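Local coordinates for BepC protein (PDB 4WGJ) that probably transfers AMP from ATP to threonine or tyrosine side chains of target proteins, through a Fic domain in this N-terminal piece of a larger Bartonella effector, at residues E44-N47 and F48-E51; S134-E137 and F138-A142; N159-A162 and N163-F166; A191-A195 and M196-N200. One frame throughout, in Å; residues are numbered along the deposited sequence.

Contact 1: residues E44-N47 and F48-E51; sequences EAVN and FRHE
Ala45 and Arg49 form the close-packed flank of this contact, where helix 30-48 runs out into a turn. Arg49 N donates to Ala45 O over 3.1 Å, and the arginine side chain then passes over that same oxygen, with CG 3.3 Å from Ala45 O. Because the chain is extended from CG to NE (chi2 -173°, chi3 -175°), it runs back along the helix, bringing NH1 within 4.0 Å of Ala45 CB. Ala45 O thus lies over one face of the guanidinium, while NE forms a salt bridge with Glu168. Phe48, whose N bonds to Glu44 O at 2.9 Å, is buried against Tyr61 and Ile65 of helix 59-70 and against Met165.

The other flank is exposed and more loosely joined. Here Val46, Asn47 and His50 meet largely through backbone atoms: His50 N donates to Asn47 O at 3.2 Å, and the imidazole CD2 approaches Val46 O obliquely at 3.6 Å. A type I turn, Phe48 to Glu51, finishes the exit. Carbonyls gather at such a helix end, and the guanidinium, though paired with Glu168, would probably also ease the partial negative charge of Ala45 O.

Contact 2: residues S134-E137 and F138-A142; sequences SHQE and FAENA
A capping box opens helix 135-152, and Ser134, the N-cap residue, is joined through its carbonyl to Phe138 in the first turn. The box illustrates how reciprocal bonds can pin a helix start. Ser134 OG accepts from Glu137 N at 3.2 Å, and Glu137 OE1 in turn accepts from Ser134 N at 2.9 Å, a nearly straight bond that arrives from above the carboxylate plane. The glutamate can reach back because its CG stands beside its own backbone N (chi1 -66°) and the chain is extended beyond CG.

From this start the regular helical ladder begins: Phe138 N to Ser134 O at 2.8 Å, then Ala139 N to His135 O and Glu140 N to Gln136 O. Phe138 and Ala139 face inward. The Phe138 ring carries Ala142 CB over one face, offset toward the rim, and stacks with His176; it also touches Thr212 of strand 212-214 and Ala174 of helix 159-174. His135 NE2 is hydrogen-bonded to Glu209 of helix 202-211. Glu137 and Glu140, by contrast, lie on the exposed side, where Glu140 CB rests 3.5 Å from Gln136 O.

Asn141, further along, has a double grip on one oxygen. Its backbone N donates to Glu137 O at 3.1 Å, and its side-chain ND2 donates to the same Glu137 O at 2.8 Å, the two donors arriving from opposite faces of the carbonyl plane.

Contact 3: residues N159-A162 and N163-F166; sequences NGRA and NRMF. With ANP (phosphoaminophosphonic acid-adenylate ester), chain B; GLY (glycine), chain D.
Arg164 folds back over Gly160, one helical turn earlier, and its course shows how a helix start can be made into an anion site. CB and CG lie against the glycine carbonyl, CG only 3.1 Å from Gly160 O, which also accepts from Arg164 N. At CD the chain meets the bound glycine, and a bend at chi3 (-65°) turns the guanidinium so that glycine OXT sits 3.2 Å above its plane, over the centre, with Arg164 NE and CZ each 3.3 Å from that OXT. The opposite face rests on Gly160 and Arg161 N. At the edge, NH1 donates to O3G of the nucleotide analogue at 2.9 Å and NH2 to O1G at 3.0 Å, while NH2 also touches Arg161 CG.

Arg161 grips the next phosphate: its NE bonds almost straight to O1B at 2.8 Å, NH2 takes O2B, and its backbone N adds a second donor to O1B. Gly160, lacking a side chain, lets the phosphates close in and gives its N to O3A at 2.9 Å. Asn159 holds O2A through both N and ND2, the latter also bonded to Phe155 O. Asn163 ND2 is hydrogen-bonded to Glu150.

Backbone N-H groups of a first helical turn, joined by two arginines, form the phosphate-binding end of the Fic signature HPFx(D/E)GN(G/K)RxxR, here with Lys157 at the acidic position.

Contact 4: residues A191-A195 and M196-N200; sequences ACIEA and MQYGN. With ANP (phosphoaminophosphonic acid-adenylate ester), chain B.
Ile193 CG2 approaches the Tyr198 ring obliquely, 3.5 Å from Tyr198 CE2, while Gln197 CB lies over the centre of one face of that ring. Nearby, the Glu194 carboxylate and the Asn200 amide stand 78° apart. Asn200 ND2 donates to Glu194 OE1 at 3.0 Å; the oxygen lies close to the amide plane, whereas the donor comes from above the carboxylate.

These groups lie at the last turn of helix 185-198 and the residues that follow, a useful example of how a helix terminus is tied off. Asn200 N bonds to Glu194 O at 2.8 Å, while the bonds from Tyr198 N are weak, as is the one from Gly199 N to Ala195 O. Gly199 leaves the helix with positive phi. A water donates to both Ala191 O and Asn200 O, and Asn200 OD1 caps Gln202 N of the following helix.

The other side of the turn faces adenine. Ile193 CG1 lies 3.6 Å from C6 of the base, and Met196 SD lies 3.8 Å from C2. Bent at chi2 (-61°), Gln197 brings NE2 to adenine N1 at 3.2 Å, and its OE1 accepts from Ala105 N, which fixes the amide's rotation. A donor held so at N1 suits the unprotonated ring nitrogen of adenine and would probably help the pocket prefer it.

How the contacts relate
Along the chain the four contacts come in series; none nests in or crosses another, and each closes a local turn. Contact 1 ends helix 30-48, contact 2 starts helix 135-152, contact 3 forms the first turns of helix 159-174, and contact 4 lies toward the C-terminal part of helix 185-198. Contacts 1 and 3 touch directly, Met165 packing on Ala45, Phe48 and Arg49, which ties helix 30-48 to helix 159-174, near the centre of the chain. Contacts 3 and 4 do not touch, their centres about 17 Å apart, but meet through the nucleotide: one takes the phosphates, the other the base. Contact 2 stands apart at the far end of helix 135-152, whose Glu150 also binds the nucleotide.

Contact 1: residues E44-N47 and F48-E51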
loop_
_atom_site.group_PDB
_atom_site.type_symbol
_atom_site.label_atom_id
_atom_site.label_comp_id
_atom_site.label_asym_id
_atom_site.label_seq_id
_atom_site.Cartn_x
_atom_site.Cartn_y
_atom_site.Cartn_z
ATOM N N GLU A 44 -12.792 -0.744 8.411
ATOM C CA GLU A 44 -12.290 -2.077 8.092
ATOM C C GLU A 44 -10.900 -2.300 8.689
ATOM O O GLU A 44 -10.543 -3.423 9.043
ATOM C CB GLU A 44 -12.258 -2.297 6.580
ATOM C CG GLU A 44 -13.648 -2.255 5.937
ATOM C CD GLU A 44 -14.672 -3.085 6.699
ATOM O OE1 GLU A 44 -14.458 -4.306 6.839
ATOM O OE2 GLU A 44 -15.688 -2.516 7.170
ATOM N N ALA A 45 -10.133 -1.223 8.827
ATOM C CA ALA A 45 -8.790 -1.312 9.407
ATOM C C ALA A 45 -8.846 -1.680 10.890
ATOM O O ALA A 45 -8.010 -2.433 11.388
ATOM C CB ALA A 45 -8.045 -0.006 9.214
ATOM N N VAL A 46 -9.826 -1.136 11.603
ATOM C CA VAL A 46 -10.013 -1.502 13.006
ATOM C C VAL A 46 -10.167 -3.020 13.113
ATOM O O VAL A 46 -9.507 -3.653 13.928
ATOM C CB VAL A 46 -11.235 -0.788 13.629
ATOM C CG1 VAL A 46 -11.485 -1.271 15.051
ATOM C CG2 VAL A 46 -11.028 0.719 13.607
ATOM N N ASN A 47 -11.021 -3.594 12.269
ATOM C CA ASN A 47 -11.237 -5.041 12.246
ATOM C C ASN A 47 -9.992 -5.836 11.868
ATOM O O ASN A 47 -9.697 -6.880 12.453
ATOM C CB ASN A 47 -12.351 -5.399 11.262
ATOM C CG ASN A 47 -13.705 -4.901 11.709
ATOM O OD1 ASN A 47 -13.981 -4.808 12.905
ATOM N ND2 ASN A 47 -14.561 -4.575 10.745
ATOM N N PHE A 48 -9.273 -5.367 10.859
ATOM C CA PHE A 48 -8.148 -6.156 10.389
ATOM C C PHE A 48 -7.009 -6.189 11.420
ATOM O O PHE A 48 -6.236 -7.140 11.458
ATOM C CB PHE A 48 -7.630 -5.654 9.036
ATOM C CG PHE A 48 -6.844 -6.699 8.303
ATOM C CD1 PHE A 48 -7.498 -7.710 7.608
ATOM C CD2 PHE A 48 -5.458 -6.726 8.377
ATOM C CE1 PHE A 48 -6.773 -8.705 6.959
ATOM C CE2 PHE A 48 -4.733 -7.705 7.744
ATOM C CZ PHE A 48 -5.383 -8.706 7.032
ATOM N N ARG A 49 -6.917 -5.172 12.273
ATOM C CA ARG A 49 -5.880 -5.160 13.302
ATOM C C ARG A 49 -5.979 -6.335 14.274
ATOM O O ARG A 49 -4.988 -6.702 14.907
ATOM C CB ARG A 49 -5.922 -3.850 14.085
ATOM C CG ARG A 49 -5.351 -2.713 13.280
ATOM C CD ARG A 49 -5.199 -1.417 14.063
ATOM N NE ARG A 49 -4.755 -0.395 13.125
ATOM C CZ ARG A 49 -5.531 0.542 12.590
ATOM N NH1 ARG A 49 -6.811 0.652 12.944
ATOM N NH2 ARG A 49 -5.011 1.396 11.718
ATOM N N HIS A 50 -7.165 -6.926 14.374
ATOM C CA HIS A 50 -7.402 -8.037 15.289
ATOM C C HIS A 50 -7.050 -9.400 14.681
ATOM O O HIS A 50 -6.944 -10.392 15.405
ATOM C CB HIS A 50 -8.870 -8.047 15.734
ATOM C CG HIS A 50 -9.258 -6.868 16.569
ATOM N ND1 HIS A 50 -8.502 -6.425 17.633
ATOM C CD2 HIS A 50 -10.334 -6.047 16.505
ATOM C CE1 HIS A 50 -9.090 -5.378 18.184
ATOM N NE2 HIS A 50 -10.203 -5.129 17.519
ATOM N N GLU A 51 -6.885 -9.460 13.362
ATOM C CA GLU A 51 -6.509 -10.718 12.712
ATOM C C GLU A 51 -5.156 -11.210 13.214
ATOM O O GLU A 51 -4.237 -10.418 13.424
ATOM C CB GLU A 51 -6.466 -10.563 11.191
ATOM C CG GLU A 51 -7.833 -10.448 10.509
ATOM C CD GLU A 51 -8.442 -11.813 10.205
ATOM O OE1 GLU A 51 -7.683 -12.809 10.140
ATOM O OE2 GLU A 51 -9.676 -11.891 10.031
#

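Contact 2: residues S134-E137 and F138-A142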
loop_
_atom_site.group_PDB
_atom_site.type_symbol
_atom_site.label_atom_id
_atom_site.label_comp_id
_atom_site.label_asym_id
_atom_site.label_seq_id
_atom_site.Cartn_x
_atom_site.Cartn_y
_atom_site.Cartn_z
ATOM N N SER A 134 15.928 -5.623 17.966
ATOM C CA SER A 134 15.717 -4.487 18.860
ATOM C C SER A 134 14.806 -3.448 18.212
ATOM O O SER A 134 14.467 -3.561 17.035
ATOM C CB SER A 134 17.055 -3.850 19.239
ATOM O OG SER A 134 17.629 -3.206 18.112
ATOM N N HIS A 135 14.409 -2.448 18.995
ATOM C CA HIS A 135 13.658 -1.301 18.503
ATOM C C HIS A 135 14.326 -0.672 17.284
ATOM O O HIS A 135 13.695 -0.483 16.232
ATOM C CB HIS A 135 13.510 -0.251 19.616
ATOM C CG HIS A 135 13.148 1.114 19.115
ATOM N ND1 HIS A 135 11.919 1.404 18.565
ATOM C CD2 HIS A 135 13.859 2.266 19.076
ATOM C CE1 HIS A 135 11.888 2.676 18.206
ATOM N NE2 HIS A 135 13.053 3.222 18.506
ATOM N N GLN A 136 15.609 -0.361 17.434
ATOM C CA GLN A 136 16.367 0.329 16.398
ATOM C C GLN A 136 16.511 -0.527 15.147
ATOM O O GLN A 136 16.348 -0.041 14.027
ATOM C CB GLN A 136 17.751 0.720 16.920
ATOM C CG GLN A 136 18.532 1.553 15.937
ATOM C CD GLN A 136 17.786 2.814 15.550
ATOM O OE1 GLN A 136 17.558 3.694 16.383
ATOM N NE2 GLN A 136 17.389 2.904 14.285
ATOM N N GLU A 137 16.823 -1.802 15.350
ATOM C CA GLU A 137 16.989 -2.736 14.244
ATOM C C GLU A 137 15.685 -2.945 13.495
ATOM O O GLU A 137 15.673 -3.001 12.264
ATOM C CB GLU A 137 17.517 -4.076 14.749
ATOM C CG GLU A 137 18.928 -4.017 15.307
ATOM C CD GLU A 137 19.262 -5.235 16.142
ATOM O OE1 GLU A 137 18.328 -6.005 16.470
ATOM O OE2 GLU A 137 20.452 -5.416 16.473
ATOM N N PHE A 138 14.585 -3.082 14.229
ATOM C CA PHE A 138 13.304 -3.248 13.562
ATOM C C PHE A 138 12.946 -2.001 12.759
ATOM O O PHE A 138 12.511 -2.101 11.620
ATOM C CB PHE A 138 12.169 -3.545 14.543
ATOM C CG PHE A 138 10.829 -3.636 13.868
ATOM C CD1 PHE A 138 10.421 -4.823 13.277
ATOM C CD2 PHE A 138 10.003 -2.522 13.772
ATOM C CE1 PHE A 138 9.196 -4.905 12.624
ATOM C CE2 PHE A 138 8.784 -2.601 13.127
ATOM C CZ PHE A 138 8.384 -3.790 12.551
ATOM N N ALA A 139 13.128 -0.828 13.358
ATOM C CA ALA A 139 12.750 0.412 12.686
ATOM C C ALA A 139 13.525 0.577 11.379
ATOM O O ALA A 139 12.970 0.989 10.351
ATOM C CB ALA A 139 12.979 1.597 13.607
ATOM N N GLU A 140 14.807 0.236 11.424
ATOM C CA GLU A 140 15.674 0.329 10.245
ATOM C C GLU A 140 15.226 -0.598 9.130
ATOM O O GLU A 140 15.072 -0.191 7.969
ATOM C CB GLU A 140 17.109 -0.019 10.618
ATOM C CG GLU A 140 18.055 1.127 10.717
ATOM C CD GLU A 140 19.463 0.629 10.922
ATOM O OE1 GLU A 140 20.283 0.785 9.995
ATOM O OE2 GLU A 140 19.732 0.049 11.993
ATOM N N ASN A 141 15.053 -1.869 9.482
ATOM C CA ASN A 141 14.616 -2.873 8.513
ATOM C C ASN A 141 13.204 -2.634 7.999
ATOM O O ASN A 141 12.924 -2.857 6.821
ATOM C CB ASN A 141 14.707 -4.268 9.125
ATOM C CG ASN A 141 16.127 -4.793 9.150
ATOM O OD1 ASN A 141 16.605 -5.352 8.163
ATOM N ND2 ASN A 141 16.821 -4.585 10.259
ATOM N N ALA A 142 12.322 -2.165 8.875
ATOM C CA ALA A 142 10.932 -1.902 8.490
ATOM C C ALA A 142 10.836 -0.766 7.481
ATOM O O ALA A 142 10.023 -0.827 6.559
ATOM C CB ALA A 142 10.080 -1.591 9.728
#

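Contact 3: residues N159-A162 and N163-F166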
loop_
_atom_site.group_PDB
_atom_site.type_symbol
_atom_site.label_atom_id
_atom_site.label_comp_id
_atom_site.label_asym_id
_atom_site.label_seq_id
_atom_site.Cartn_x
_atom_site.Cartn_y
_atom_site.Cartn_z
ATOM N N ASN A 159 -2.711 2.074 -2.233
ATOM C CA ASN A 159 -1.393 1.530 -1.917
ATOM C C ASN A 159 -0.874 1.955 -0.556
ATOM O O ASN A 159 -0.368 1.128 0.191
ATOM C CB ASN A 159 -0.386 1.942 -2.990
ATOM C CG ASN A 159 -0.682 1.296 -4.311
ATOM O OD1 ASN A 159 -0.366 0.130 -4.508
ATOM N ND2 ASN A 159 -1.301 2.032 -5.207
ATOM N N GLY A 160 -0.983 3.244 -0.255
ATOM C CA GLY A 160 -0.508 3.758 1.017
ATOM C C GLY A 160 -1.197 3.075 2.173
ATOM O O GLY A 160 -0.557 2.598 3.108
ATOM N N ARG A 161 -2.518 3.022 2.114
ATOM C CA ARG A 161 -3.255 2.423 3.220
ATOM C C ARG A 161 -2.972 0.924 3.343
ATOM O O ARG A 161 -2.789 0.413 4.451
ATOM C CB ARG A 161 -4.745 2.712 3.061
ATOM C CG ARG A 161 -5.066 4.163 3.473
ATOM C CD ARG A 161 -6.426 4.667 2.997
ATOM N NE ARG A 161 -6.423 4.954 1.565
ATOM C CZ ARG A 161 -7.479 5.408 0.899
ATOM N NH1 ARG A 161 -8.622 5.620 1.545
ATOM N NH2 ARG A 161 -7.395 5.633 -0.410
ATOM N N ALA A 162 -2.890 0.211 2.226
ATOM C CA ALA A 162 -2.582 -1.209 2.333
ATOM C C ALA A 162 -1.159 -1.438 2.852
ATOM O O ALA A 162 -0.922 -2.314 3.691
ATOM C CB ALA A 162 -2.778 -1.905 0.996
ATOM N N ASN A 163 -0.208 -0.659 2.345
ATOM C CA ASN A 163 1.183 -0.799 2.750
ATOM C C ASN A 163 1.377 -0.473 4.233
ATOM O O ASN A 163 2.151 -1.133 4.939
ATOM C CB ASN A 163 2.071 0.121 1.908
ATOM C CG ASN A 163 2.234 -0.357 0.483
ATOM O OD1 ASN A 163 1.941 -1.508 0.165
ATOM N ND2 ASN A 163 2.732 0.531 -0.389
ATOM N N ARG A 164 0.711 0.578 4.702
ATOM C CA ARG A 164 0.827 0.931 6.118
ATOM C C ARG A 164 0.245 -0.173 7.009
ATOM O O ARG A 164 0.838 -0.526 8.033
ATOM C CB ARG A 164 0.164 2.284 6.386
ATOM C CG ARG A 164 0.931 3.402 5.669
ATOM C CD ARG A 164 0.606 4.792 6.172
ATOM N NE ARG A 164 -0.770 5.180 5.925
ATOM C CZ ARG A 164 -1.213 5.731 4.793
ATOM N NH1 ARG A 164 -0.382 5.958 3.774
ATOM N NH2 ARG A 164 -2.496 6.057 4.686
ATOM N N MET A 165 -0.881 -0.752 6.614
ATOM C CA MET A 165 -1.425 -1.864 7.394
ATOM C C MET A 165 -0.492 -3.084 7.363
ATOM O O MET A 165 -0.311 -3.766 8.373
ATOM C CB MET A 165 -2.822 -2.245 6.890
ATOM C CG MET A 165 -3.427 -3.436 7.613
ATOM S SD MET A 165 -3.681 -3.126 9.390
ATOM C CE MET A 165 -4.846 -1.777 9.314
ATOM N N PHE A 166 0.098 -3.365 6.202
ATOM C CA PHE A 166 1.095 -4.429 6.116
ATOM C C PHE A 166 2.178 -4.234 7.189
ATOM O O PHE A 166 2.597 -5.187 7.855
ATOM C CB PHE A 166 1.707 -4.443 4.714
ATOM C CG PHE A 166 2.623 -5.613 4.426
ATOM C CD1 PHE A 166 3.953 -5.600 4.836
ATOM C CD2 PHE A 166 2.176 -6.681 3.657
ATOM C CE1 PHE A 166 4.807 -6.649 4.524
ATOM C CE2 PHE A 166 3.021 -7.742 3.343
ATOM C CZ PHE A 166 4.341 -7.726 3.768
HETATM P PG ANP B . -2.999 7.620 1.089
HETATM O O1G ANP B . -3.927 7.265 2.312
HETATM O O2G ANP B . -2.863 9.117 1.046
HETATM O O3G ANP B . -1.594 6.955 1.321
HETATM P PB ANP B . -3.808 5.616 -0.968
HETATM O O1B ANP B . -3.947 4.699 0.204
HETATM O O2B ANP B . -5.015 5.518 -1.946
HETATM N N3B ANP B . -3.693 7.209 -0.426
HETATM P PA ANP B . -2.185 5.679 -3.261
HETATM O O1A ANP B . -2.763 7.010 -3.591
HETATM O O2A ANP B . -2.419 4.573 -4.283
HETATM O O3A ANP B . -2.546 5.175 -1.795
HETATM O "O5'" ANP B . -0.623 5.872 -3.049
HETATM C "C5'" ANP B . -0.171 6.898 -2.132
HETATM C "C4'" ANP B . 1.268 6.674 -1.741
HETATM O "O4'" ANP B . 2.143 7.224 -2.762
HETATM C "C3'" ANP B . 1.661 7.351 -0.423
HETATM O "O3'" ANP B . 2.475 6.517 0.396
HETATM C "C2'" ANP B . 2.412 8.599 -0.896
HETATM O "O2'" ANP B . 3.340 9.089 0.065
HETATM C "C1'" ANP B . 3.105 8.054 -2.139
HETATM N N9 ANP B . 3.535 9.097 -3.068
HETATM C C8 ANP B . 2.868 10.255 -3.377
HETATM N N7 ANP B . 3.503 11.027 -4.226
HETATM C C5 ANP B . 4.672 10.331 -4.495
HETATM C C6 ANP B . 5.781 10.613 -5.319
HETATM N N6 ANP B . 5.888 11.717 -6.062
HETATM N N1 ANP B . 6.784 9.707 -5.356
HETATM C C2 ANP B . 6.681 8.604 -4.611
HETATM N N3 ANP B . 5.689 8.232 -3.798
HETATM C C4 ANP B . 4.710 9.142 -3.785
HETATM N N GLY D . -1.419 9.903 4.802
HETATM C CA GLY D . -1.697 9.832 6.225
HETATM C C GLY D . -0.726 8.918 6.946
HETATM O O GLY D . -0.808 8.703 8.157
HETATM O OXT GLY D . 0.178 8.364 6.323
#

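Contact 4: residues A191-A195 and M196-N200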
loop_
_atom_site.group_PDB
_atom_site.type_symbol
_atom_site.label_atom_id
_atom_site.label_comp_id
_atom_site.label_asym_id
_atom_site.label_seq_id
_atom_site.Cartn_x
_atom_site.Cartn_y
_atom_site.Cartn_z
ATOM N N ALA A 191 8.553 11.828 3.199
ATOM C CA ALA A 191 9.412 10.653 3.352
ATOM C C ALA A 191 9.406 9.784 2.098
ATOM O O ALA A 191 10.456 9.312 1.651
ATOM C CB ALA A 191 8.985 9.826 4.566
ATOM N N CYS A 192 8.220 9.574 1.533
ATOM C CA CYS A 192 8.080 8.741 0.341
ATOM C C CYS A 192 8.779 9.352 -0.872
ATOM O O CYS A 192 9.496 8.660 -1.607
ATOM C CB CYS A 192 6.604 8.521 0.030
ATOM S SG CYS A 192 5.815 7.373 1.204
ATOM N N ILE A 193 8.568 10.651 -1.070
ATOM C CA ILE A 193 9.173 11.348 -2.204
ATOM C C ILE A 193 10.698 11.391 -2.083
ATOM O O ILE A 193 11.417 11.108 -3.047
ATOM C CB ILE A 193 8.606 12.775 -2.332
ATOM C CG1 ILE A 193 7.142 12.719 -2.778
ATOM C CG2 ILE A 193 9.445 13.620 -3.309
ATOM C CD1 ILE A 193 6.478 14.095 -2.872
ATOM N N GLU A 194 11.210 11.724 -0.902
ATOM C CA GLU A 194 12.658 11.768 -0.727
ATOM C C GLU A 194 13.293 10.415 -1.046
ATOM O O GLU A 194 14.342 10.348 -1.689
ATOM C CB GLU A 194 13.030 12.206 0.698
ATOM C CG GLU A 194 12.807 13.681 0.951
ATOM C CD GLU A 194 13.860 14.557 0.272
ATOM O OE1 GLU A 194 15.000 14.088 0.054
ATOM O OE2 GLU A 194 13.544 15.716 -0.041
ATOM N N ALA A 195 12.655 9.342 -0.601
ATOM C CA ALA A 195 13.181 8.002 -0.842
ATOM C C ALA A 195 13.128 7.641 -2.312
ATOM O O ALA A 195 14.131 7.225 -2.897
ATOM C CB ALA A 195 12.407 6.972 -0.032
ATOM N N MET A 196 11.956 7.787 -2.918
ATOM C CA MET A 196 11.761 7.211 -4.243
ATOM C C MET A 196 12.204 8.142 -5.365
ATOM O O MET A 196 12.741 7.690 -6.380
ATOM C CB MET A 196 10.300 6.826 -4.444
ATOM C CG MET A 196 10.080 6.072 -5.740
ATOM S SD MET A 196 8.385 5.514 -5.902
ATOM C CE MET A 196 8.013 6.199 -7.516
ATOM N N GLN A 197 11.970 9.440 -5.192
ATOM C CA GLN A 197 12.334 10.402 -6.233
ATOM C C GLN A 197 13.782 10.854 -6.139
ATOM O O GLN A 197 14.420 11.140 -7.166
ATOM C CB GLN A 197 11.422 11.639 -6.187
ATOM C CG GLN A 197 9.953 11.343 -6.435
ATOM C CD GLN A 197 9.691 10.737 -7.790
ATOM O OE1 GLN A 197 10.357 11.075 -8.776
ATOM N NE2 GLN A 197 8.721 9.822 -7.850
ATOM N N TYR A 198 14.301 10.935 -4.918
ATOM C CA TYR A 198 15.592 11.589 -4.718
ATOM C C TYR A 198 16.676 10.699 -4.112
ATOM O O TYR A 198 17.817 11.132 -3.949
ATOM C CB TYR A 198 15.385 12.839 -3.863
ATOM C CG TYR A 198 14.413 13.798 -4.510
ATOM C CD1 TYR A 198 14.563 14.162 -5.844
ATOM C CD2 TYR A 198 13.324 14.304 -3.810
ATOM C CE1 TYR A 198 13.675 15.023 -6.455
ATOM C CE2 TYR A 198 12.421 15.163 -4.422
ATOM C CZ TYR A 198 12.608 15.521 -5.743
ATOM O OH TYR A 198 11.726 16.381 -6.369
ATOM N N GLY A 199 16.332 9.455 -3.807
ATOM C CA GLY A 199 17.313 8.507 -3.304
ATOM C C GLY A 199 17.791 8.813 -1.898
ATOM O O GLY A 199 18.891 8.426 -1.510
ATOM N N ASN A 200 16.955 9.507 -1.130
ATOM C CA ASN A 200 17.279 9.889 0.244
ATOM C C ASN A 200 16.366 9.169 1.225
ATOM O O ASN A 200 15.201 9.546 1.376
ATOM C CB ASN A 200 17.144 11.399 0.426
ATOM C CG ASN A 200 17.309 11.835 1.876
ATOM O OD1 ASN A 200 17.900 11.128 2.696
ATOM N ND2 ASN A 200 16.787 13.008 2.192
HETATM P PG ANP B . -2.999 7.620 1.089
HETATM O O1G ANP B . -3.927 7.265 2.312
HETATM O O2G ANP B . -2.863 9.117 1.046
HETATM O O3G ANP B . -1.594 6.955 1.321
HETATM P PB ANP B . -3.808 5.616 -0.968
HETATM O O1B ANP B . -3.947 4.699 0.204
HETATM O O2B ANP B . -5.015 5.518 -1.946
HETATM N N3B ANP B . -3.693 7.209 -0.426
HETATM P PA ANP B . -2.185 5.679 -3.261
HETATM O O1A ANP B . -2.763 7.010 -3.591
HETATM O O2A ANP B . -2.419 4.573 -4.283
HETATM O O3A ANP B . -2.546 5.175 -1.795
HETATM O "O5'" ANP B . -0.623 5.872 -3.049
HETATM C "C5'" ANP B . -0.171 6.898 -2.132
HETATM C "C4'" ANP B . 1.268 6.674 -1.741
HETATM O "O4'" ANP B . 2.143 7.224 -2.762
HETATM C "C3'" ANP B . 1.661 7.351 -0.423
HETATM O "O3'" ANP B . 2.475 6.517 0.396
HETATM C "C2'" ANP B . 2.412 8.599 -0.896
HETATM O "O2'" ANP B . 3.340 9.089 0.065
HETATM C "C1'" ANP B . 3.105 8.054 -2.139
HETATM N N9 ANP B . 3.535 9.097 -3.068
HETATM C C8 ANP B . 2.868 10.255 -3.377
HETATM N N7 ANP B . 3.503 11.027 -4.226
HETATM C C5 ANP B . 4.672 10.331 -4.495
HETATM C C6 ANP B . 5.781 10.613 -5.319
HETATM N N6 ANP B . 5.888 11.717 -6.062
HETATM N N1 ANP B . 6.784 9.707 -5.356
HETATM C C2 ANP B . 6.681 8.604 -4.611
HETATM N N3 ANP B . 5.689 8.232 -3.798
HETATM C C4 ANP B . 4.710 9.142 -3.785
HETATM O O HOH W 1 12.964 9.052 2.916
#